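Local coordinates for oxidoreductase, short chain dehydrogenase/reductase family protein (Bifidobacterium adolescentis L2-32, PDB 6OW4) that acts as an NADH-dependent 20beta-hydroxysteroid dehydrogenase of the short-chain dehydrogenase/reductase family, interconverting keto and hydroxyl groups at carbon 20 of steroids, at residues F45-A50 / L127-N132; S175-A180 / L270-D275. One frame throughout, in Å; residues are numbered along the deposited sequence.

Interaction 1: residues F45-A50 / L127-N132; sequences FVTGAA and LNAGVN. With NAD (nicotinamide-adenine-dinucleotide), chain N.
T47 and A129 tie together two signature turns of the short-chain dehydrogenase Rossmann fold: the glycine-rich TGxxxGxG turn after strand 42-47 and the Asn-Ala-Gly motif after strand 124-127. The polar contacts centre on one hydroxyl. With chi1 at 77°, T47 OG1 sits between its own backbone N and carbonyl carbon and faces the neighbouring turn. There it accepts the N-H of A129 almost straight (A129 N to T47 OG1 2.7 Å, 175°). The N-H of N128 reaches the same oxygen bent, at 127°, a weak bond despite its 2.6 Å from N128 N to T47 OG1. With a valine here, the N-H groups of N128 and A129 would probably lose the oxygen that gathers them, freeing the turn to shift under the cofactor. The N128 amide adds a weak bond from ND2 to T47 O (3.4 Å), while its OD1 is held by T179. A water accepts from N128 ND2 (2.8 Å) and also lies close to G48 O and the NAD phosphate oxygen O2N.

The apolar contact lies back along the strands, away from the cofactor: L127 CD2 meets F45 CE2 obliquely at 3.9 Å, and T159 of helix 142-170 adjoins both side chains.

At the cofactor, G48 has positive phi, and any CB would clash with the adenosine ribose oxygen O4B. On the nicotinamide ribose, hydroxyl O3D of NAD donates to N128 O across 2.7 Å.

Interaction 2: residues S175-A180 / L270-D275; sequences SLIFTA and LFLASD. With NAD (nicotinamide-adenine-dinucleotide), chain N.
The C-terminal end of helix 262-273 lies against strand 174-179, where S175 meets L272 and I177 wedges against L272 and A273. Chi1 of 180° turns S175 OG away from its own N and toward the helix end, where it donates to L272 O at 2.7 Å. The hydroxyl approaches at a C=O...OG angle of 119° and 46° out of the carbonyl plane, so it comes in over the carbonyl group. R224 of the adjacent strand 223-230 also bonds to L272 O, giving this buried oxygen near the helix end two donors.

Two residues on, on the same face of the strand, I177 supplies the apolar half. Its CG1 touches L272 CB at 3.7 Å, its CG2 comes within 4.1 Å of L272 CD1, and its CD1 reaches past to A273 CB at 4.0 Å. The strand belongs to the parallel seven-stranded sheet of the Rossmann fold, and this helix packs on one face of it; F178, on the other face, instead meets helix 198-217.

S274 is the first residue to leave helical geometry, yet its N still bonds back to L270 O at 2.8 Å. F271 points elsewhere, stacking its ring on F271 of the second subunit. Where the strand ends, T179 CG2 stands 3.3 Å from NAD O4D, and just past it A180 O lies 3.6 Å from C6N of the nicotinamide.

How the interactions relate
Both contacts are buried and rest on one parallel sheet, but they sit at different places on it. Interaction 1 gathers the loops at the ends of two adjacent strands, where backbone N-H groups, an amide and a water shape the cofactor site. Interaction 2 packs a helix on a sheet face near the start of strand 174-179, with aliphatic branches beside one hydroxyl-to-carbonyl bond. Neighbouring strands 124-127 and 174-179 join the two: L127 N lies 2.8 Å from I177 O, a probable hydrogen bond, and N128 OD1 2.9 Å from T179 OG1. NAD is touched by both, through the turns in interaction 1 and in interaction 2 only through the end of strand 174-179 and the residue after it.

Interaction 1: residues F45-A50 / L127-N132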
loop_
_atom_site.group_PDB
_atom_site.type_symbol
_atom_site.label_atom_id
_atom_site.label_comp_id
_atom_site.label_asym_id
_atom_site.label_seq_id
_atom_site.Cartn_x
_atom_site.Cartn_y
_atom_site.Cartn_z
ATOM N N PHE F 45 -11.068 -27.550 5.291
ATOM C CA PHE F 45 -11.145 -27.388 6.764
ATOM C C PHE F 45 -11.103 -25.902 7.135
ATOM O O PHE F 45 -10.636 -25.071 6.333
ATOM C CB PHE F 45 -10.039 -28.194 7.450
ATOM C CG PHE F 45 -8.634 -27.697 7.226
ATOM C CD1 PHE F 45 -7.872 -28.165 6.165
ATOM C CD2 PHE F 45 -8.062 -26.781 8.095
ATOM C CE1 PHE F 45 -6.575 -27.715 5.972
ATOM C CE2 PHE F 45 -6.765 -26.333 7.901
ATOM C CZ PHE F 45 -6.023 -26.800 6.840
ATOM N N VAL F 46 -11.602 -25.601 8.335
ATOM C CA VAL F 46 -11.670 -24.236 8.932
ATOM C C VAL F 46 -11.076 -24.314 10.341
ATOM O O VAL F 46 -11.573 -25.130 11.138
ATOM C CB VAL F 46 -13.120 -23.713 8.966
ATOM C CG1 VAL F 46 -13.214 -22.366 9.665
ATOM C CG2 VAL F 46 -13.733 -23.646 7.573
ATOM N N THR F 47 -10.052 -23.504 10.624
ATOM C CA THR F 47 -9.381 -23.425 11.950
ATOM C C THR F 47 -10.070 -22.328 12.765
ATOM O O THR F 47 -10.670 -21.433 12.143
ATOM C CB THR F 47 -7.873 -23.188 11.811
ATOM O OG1 THR F 47 -7.652 -21.814 11.495
ATOM C CG2 THR F 47 -7.236 -24.069 10.760
ATOM N N GLY F 48 -9.994 -22.409 14.094
ATOM C CA GLY F 48 -10.743 -21.536 15.016
ATOM C C GLY F 48 -12.240 -21.632 14.767
ATOM O O GLY F 48 -12.925 -20.598 14.900
ATOM N N ALA F 49 -12.729 -22.833 14.435
ATOM C CA ALA F 49 -14.103 -23.103 13.944
ATOM C C ALA F 49 -15.096 -23.228 15.109
ATOM O O ALA F 49 -16.268 -23.560 14.838
ATOM C CB ALA F 49 -14.108 -24.345 13.087
ATOM N N ALA F 50 -14.656 -22.991 16.350
ATOM C CA ALA F 50 -15.527 -22.853 17.541
ATOM C C ALA F 50 -15.972 -21.392 17.672
ATOM O O ALA F 50 -17.118 -21.164 18.104
ATOM C CB ALA F 50 -14.810 -23.329 18.781
ATOM N N LEU F 127 -7.714 -20.617 7.331
ATOM C CA LEU F 127 -6.714 -20.636 8.429
ATOM C C LEU F 127 -6.980 -19.426 9.331
ATOM O O LEU F 127 -6.253 -18.419 9.229
ATOM C CB LEU F 127 -5.318 -20.635 7.799
ATOM C CG LEU F 127 -5.130 -21.683 6.700
ATOM C CD1 LEU F 127 -4.070 -21.257 5.703
ATOM C CD2 LEU F 127 -4.800 -23.041 7.294
ATOM N N ASN F 128 -8.010 -19.553 10.171
ATOM C CA ASN F 128 -8.680 -18.447 10.904
ATOM C C ASN F 128 -8.181 -18.389 12.355
ATOM O O ASN F 128 -8.216 -17.290 12.940
ATOM C CB ASN F 128 -10.201 -18.609 10.815
ATOM C CG ASN F 128 -10.967 -17.658 11.708
ATOM O OD1 ASN F 128 -11.002 -16.457 11.453
ATOM N ND2 ASN F 128 -11.593 -18.190 12.747
ATOM N N ALA F 129 -7.739 -19.518 12.919
ATOM C CA ALA F 129 -7.230 -19.615 14.309
ATOM C C ALA F 129 -6.284 -18.443 14.594
ATOM O O ALA F 129 -5.334 -18.238 13.813
ATOM C CB ALA F 129 -6.539 -20.938 14.526
ATOM N N GLY F 130 -6.560 -17.693 15.663
ATOM C CA GLY F 130 -5.733 -16.569 16.142
ATOM C C GLY F 130 -6.156 -16.141 17.536
ATOM O O GLY F 130 -7.183 -16.658 18.021
ATOM N N VAL F 131 -5.398 -15.238 18.160
ATOM C CA VAL F 131 -5.616 -14.801 19.571
ATOM C C VAL F 131 -5.011 -13.406 19.765
ATOM O O VAL F 131 -3.981 -13.114 19.129
ATOM C CB VAL F 131 -5.018 -15.822 20.560
ATOM C CG1 VAL F 131 -3.497 -15.775 20.585
ATOM C CG2 VAL F 131 -5.577 -15.654 21.962
ATOM N N ASN F 132 -5.642 -12.586 20.609
ATOM C CA ASN F 132 -5.085 -11.305 21.120
ATOM C C ASN F 132 -4.791 -11.491 22.612
ATOM O O ASN F 132 -5.737 -11.777 23.371
ATOM C CB ASN F 132 -6.025 -10.126 20.850
ATOM C CG ASN F 132 -5.326 -8.779 20.863
ATOM O OD1 ASN F 132 -4.138 -8.682 21.174
ATOM N ND2 ASN F 132 -6.056 -7.731 20.521
HETATM P PA NAD N . -12.429 -16.140 18.619
HETATM O O1A NAD N . -11.467 -15.904 19.737
HETATM O O2A NAD N . -13.659 -16.897 19.141
HETATM O O5B NAD N . -11.767 -16.994 17.452
HETATM C C5B NAD N . -10.427 -17.475 17.568
HETATM C C4B NAD N . -10.477 -19.029 17.556
HETATM O O4B NAD N . -9.018 -19.537 17.305
HETATM C C3B NAD N . -10.869 -19.513 18.660
HETATM O O3B NAD N . -11.964 -20.481 18.481
HETATM C C2B NAD N . -9.562 -20.294 19.330
HETATM O O2B NAD N . -10.007 -21.457 20.088
HETATM C C1B NAD N . -8.820 -20.637 18.355
HETATM N N9A NAD N . -7.390 -20.670 18.803
HETATM C C8A NAD N . -6.513 -19.834 19.405
HETATM N N7A NAD N . -5.335 -20.493 19.551
HETATM C C5A NAD N . -5.488 -21.732 19.042
HETATM C C6A NAD N . -4.593 -22.807 18.942
HETATM N N6A NAD N . -3.235 -23.042 19.307
HETATM N N1A NAD N . -4.996 -23.969 18.377
HETATM C C2A NAD N . -6.279 -24.101 17.902
HETATM N N3A NAD N . -7.168 -23.038 18.000
HETATM C C4A NAD N . -6.761 -21.856 18.573
HETATM O O3 NAD N . -12.896 -14.684 18.009
HETATM P PN NAD N . -13.013 -14.370 16.432
HETATM O O1N NAD N . -13.559 -12.980 16.267
HETATM O O2N NAD N . -13.959 -15.383 15.785
HETATM O O5D NAD N . -11.559 -14.429 15.778
HETATM C C5D NAD N . -11.274 -15.306 14.699
HETATM C C4D NAD N . -10.062 -14.760 13.900
HETATM O O4D NAD N . -10.364 -13.603 13.378
HETATM C C3D NAD N . -8.872 -14.525 14.812
HETATM O O3D NAD N . -7.729 -14.984 14.212
HETATM C C2D NAD N . -8.820 -12.977 14.986
HETATM O O2D NAD N . -7.412 -12.591 15.279
HETATM C C1D NAD N . -9.250 -12.529 13.857
HETATM N N1N NAD N . -9.873 -11.202 13.916
HETATM C C2N NAD N . -11.090 -11.016 14.558
HETATM C C3N NAD N . -11.678 -9.743 14.606
HETATM C C7N NAD N . -13.029 -9.516 15.327
HETATM O O7N NAD N . -13.272 -8.433 15.825
HETATM N N7N NAD N . -13.999 -10.553 15.415
HETATM C C4N NAD N . -11.046 -8.671 14.004
HETATM C C5N NAD N . -9.835 -8.852 13.357
HETATM C C6N NAD N . -9.256 -10.128 13.309
HETATM O O HOH W 1 -13.162 -17.808 15.045
#

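Interaction 2: residues S175-A180 / L270-D275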
loop_
_atom_site.group_PDB
_atom_site.type_symbol
_atom_site.label_atom_id
_atom_site.label_comp_id
_atom_site.label_asym_id
_atom_site.label_seq_id
_atom_site.Cartn_x
_atom_site.Cartn_y
_atom_site.Cartn_z
ATOM N N SER F 175 -7.742 -23.307 -2.765
ATOM C CA SER F 175 -7.892 -21.899 -2.312
ATOM C C SER F 175 -7.555 -21.784 -0.821
ATOM O O SER F 175 -8.306 -22.346 0.002
ATOM C CB SER F 175 -9.282 -21.393 -2.593
ATOM O OG SER F 175 -9.433 -20.051 -2.150
ATOM N N LEU F 176 -6.468 -21.077 -0.495
ATOM C CA LEU F 176 -6.058 -20.759 0.898
ATOM C C LEU F 176 -6.620 -19.387 1.272
ATOM O O LEU F 176 -6.356 -18.425 0.526
ATOM C CB LEU F 176 -4.530 -20.763 0.997
ATOM C CG LEU F 176 -3.829 -22.016 0.474
ATOM C CD1 LEU F 176 -2.324 -21.811 0.449
ATOM C CD2 LEU F 176 -4.193 -23.234 1.311
ATOM N N ILE F 177 -7.372 -19.311 2.374
ATOM C CA ILE F 177 -7.881 -18.034 2.958
ATOM C C ILE F 177 -7.306 -17.895 4.371
ATOM O O ILE F 177 -7.683 -18.690 5.249
ATOM C CB ILE F 177 -9.423 -17.971 2.952
ATOM C CG1 ILE F 177 -10.009 -18.281 1.570
ATOM C CG2 ILE F 177 -9.901 -16.623 3.470
ATOM C CD1 ILE F 177 -10.436 -19.720 1.383
ATOM N N PHE F 178 -6.417 -16.922 4.566
ATOM C CA PHE F 178 -5.800 -16.580 5.871
ATOM C C PHE F 178 -6.546 -15.382 6.462
ATOM O O PHE F 178 -6.693 -14.374 5.754
ATOM C CB PHE F 178 -4.315 -16.252 5.694
ATOM C CG PHE F 178 -3.450 -17.380 5.188
ATOM C CD1 PHE F 178 -3.481 -17.763 3.855
ATOM C CD2 PHE F 178 -2.572 -18.033 6.038
ATOM C CE1 PHE F 178 -2.670 -18.789 3.392
ATOM C CE2 PHE F 178 -1.758 -19.054 5.573
ATOM C CZ PHE F 178 -1.811 -19.433 4.251
ATOM N N THR F 179 -7.007 -15.486 7.710
ATOM C CA THR F 179 -7.609 -14.354 8.462
ATOM C C THR F 179 -6.479 -13.448 8.962
ATOM O O THR F 179 -5.716 -13.887 9.845
ATOM C CB THR F 179 -8.506 -14.839 9.608
ATOM O OG1 THR F 179 -9.430 -15.792 9.086
ATOM C CG2 THR F 179 -9.272 -13.711 10.264
ATOM N N ALA F 180 -6.363 -12.248 8.389
ATOM C CA ALA F 180 -5.454 -11.170 8.842
ATOM C C ALA F 180 -6.236 -10.251 9.790
ATOM O O ALA F 180 -7.062 -10.778 10.562
ATOM C CB ALA F 180 -4.887 -10.435 7.651
ATOM N N LEU F 270 -16.565 -17.479 1.302
ATOM C CA LEU F 270 -17.222 -18.237 0.203
ATOM C C LEU F 270 -16.676 -17.751 -1.145
ATOM O O LEU F 270 -16.252 -18.606 -1.948
ATOM C CB LEU F 270 -18.740 -18.054 0.293
ATOM C CG LEU F 270 -19.556 -18.750 -0.797
ATOM C CD1 LEU F 270 -19.147 -20.208 -0.947
ATOM C CD2 LEU F 270 -21.045 -18.648 -0.506
ATOM N N PHE F 271 -16.671 -16.432 -1.368
ATOM C CA PHE F 271 -16.192 -15.777 -2.615
ATOM C C PHE F 271 -14.752 -16.214 -2.916
ATOM O O PHE F 271 -14.478 -16.615 -4.063
ATOM C CB PHE F 271 -16.304 -14.252 -2.508
ATOM C CG PHE F 271 -15.640 -13.494 -3.631
ATOM C CD1 PHE F 271 -16.149 -13.545 -4.920
ATOM C CD2 PHE F 271 -14.502 -12.735 -3.403
ATOM C CE1 PHE F 271 -15.535 -12.855 -5.955
ATOM C CE2 PHE F 271 -13.890 -12.045 -4.438
ATOM C CZ PHE F 271 -14.409 -12.105 -5.712
ATOM N N LEU F 272 -13.865 -16.142 -1.918
ATOM C CA LEU F 272 -12.418 -16.466 -2.066
ATOM C C LEU F 272 -12.232 -17.979 -2.237
ATOM O O LEU F 272 -11.361 -18.373 -3.032
ATOM C CB LEU F 272 -11.638 -15.942 -0.855
ATOM C CG LEU F 272 -11.458 -14.423 -0.791
ATOM C CD1 LEU F 272 -10.708 -14.018 0.469
ATOM C CD2 LEU F 272 -10.734 -13.898 -2.022
ATOM N N ALA F 273 -13.023 -18.791 -1.529
ATOM C CA ALA F 273 -12.976 -20.272 -1.582
ATOM C C ALA F 273 -13.493 -20.771 -2.940
ATOM O O ALA F 273 -12.916 -21.745 -3.464
ATOM C CB ALA F 273 -13.769 -20.857 -0.438
ATOM N N SER F 274 -14.527 -20.121 -3.486
ATOM C CA SER F 274 -15.257 -20.540 -4.714
ATOM C C SER F 274 -14.557 -20.010 -5.974
ATOM O O SER F 274 -13.581 -19.249 -5.841
ATOM C CB SER F 274 -16.702 -20.102 -4.649
ATOM O OG SER F 274 -16.825 -18.693 -4.786
ATOM N N ASP F 275 -15.053 -20.401 -7.152
ATOM C CA ASP F 275 -14.494 -20.038 -8.484
ATOM C C ASP F 275 -14.845 -18.590 -8.841
ATOM O O ASP F 275 -14.286 -18.088 -9.834
ATOM C CB ASP F 275 -15.013 -20.964 -9.584
ATOM C CG ASP F 275 -14.670 -22.421 -9.349
ATOM O OD1 ASP F 275 -14.793 -22.865 -8.194
ATOM O OD2 ASP F 275 -14.274 -23.095 -10.318
HETATM P PA NAD N . -12.429 -16.140 18.619
HETATM O O1A NAD N . -11.467 -15.904 19.737
HETATM O O2A NAD N . -13.659 -16.897 19.141
HETATM O O5B NAD N . -11.767 -16.994 17.452
HETATM C C5B NAD N . -10.427 -17.475 17.568
HETATM C C4B NAD N . -10.477 -19.029 17.556
HETATM O O4B NAD N . -9.018 -19.537 17.305
HETATM C C3B NAD N . -10.869 -19.513 18.660
HETATM O O3B NAD N . -11.964 -20.481 18.481
HETATM C C2B NAD N . -9.562 -20.294 19.330
HETATM O O2B NAD N . -10.007 -21.457 20.088
HETATM C C1B NAD N . -8.820 -20.637 18.355
HETATM N N9A NAD N . -7.390 -20.670 18.803
HETATM C C8A NAD N . -6.513 -19.834 19.405
HETATM N N7A NAD N . -5.335 -20.493 19.551
HETATM C C5A NAD N . -5.488 -21.732 19.042
HETATM C C6A NAD N . -4.593 -22.807 18.942
HETATM N N6A NAD N . -3.235 -23.042 19.307
HETATM N N1A NAD N . -4.996 -23.969 18.377
HETATM C C2A NAD N . -6.279 -24.101 17.902
HETATM N N3A NAD N . -7.168 -23.038 18.000
HETATM C C4A NAD N . -6.761 -21.856 18.573
HETATM O O3 NAD N . -12.896 -14.684 18.009
HETATM P PN NAD N . -13.013 -14.370 16.432
HETATM O O1N NAD N . -13.559 -12.980 16.267
HETATM O O2N NAD N . -13.959 -15.383 15.785
HETATM O O5D NAD N . -11.559 -14.429 15.778
HETATM C C5D NAD N . -11.274 -15.306 14.699
HETATM C C4D NAD N . -10.062 -14.760 13.900
HETATM O O4D NAD N . -10.364 -13.603 13.378
HETATM C C3D NAD N . -8.872 -14.525 14.812
HETATM O O3D NAD N . -7.729 -14.984 14.212
HETATM C C2D NAD N . -8.820 -12.977 14.986
HETATM O O2D NAD N . -7.412 -12.591 15.279
HETATM C C1D NAD N . -9.250 -12.529 13.857
HETATM N N1N NAD N . -9.873 -11.202 13.916
HETATM C C2N NAD N . -11.090 -11.016 14.558
HETATM C C3N NAD N . -11.678 -9.743 14.606
HETATM C C7N NAD N . -13.029 -9.516 15.327
HETATM O O7N NAD N . -13.272 -8.433 15.825
HETATM N N7N NAD N . -13.999 -10.553 15.415
HETATM C C4N NAD N . -11.046 -8.671 14.004
HETATM C C5N NAD N . -9.835 -8.852 13.357
HETATM C C6N NAD N . -9.256 -10.128 13.309
#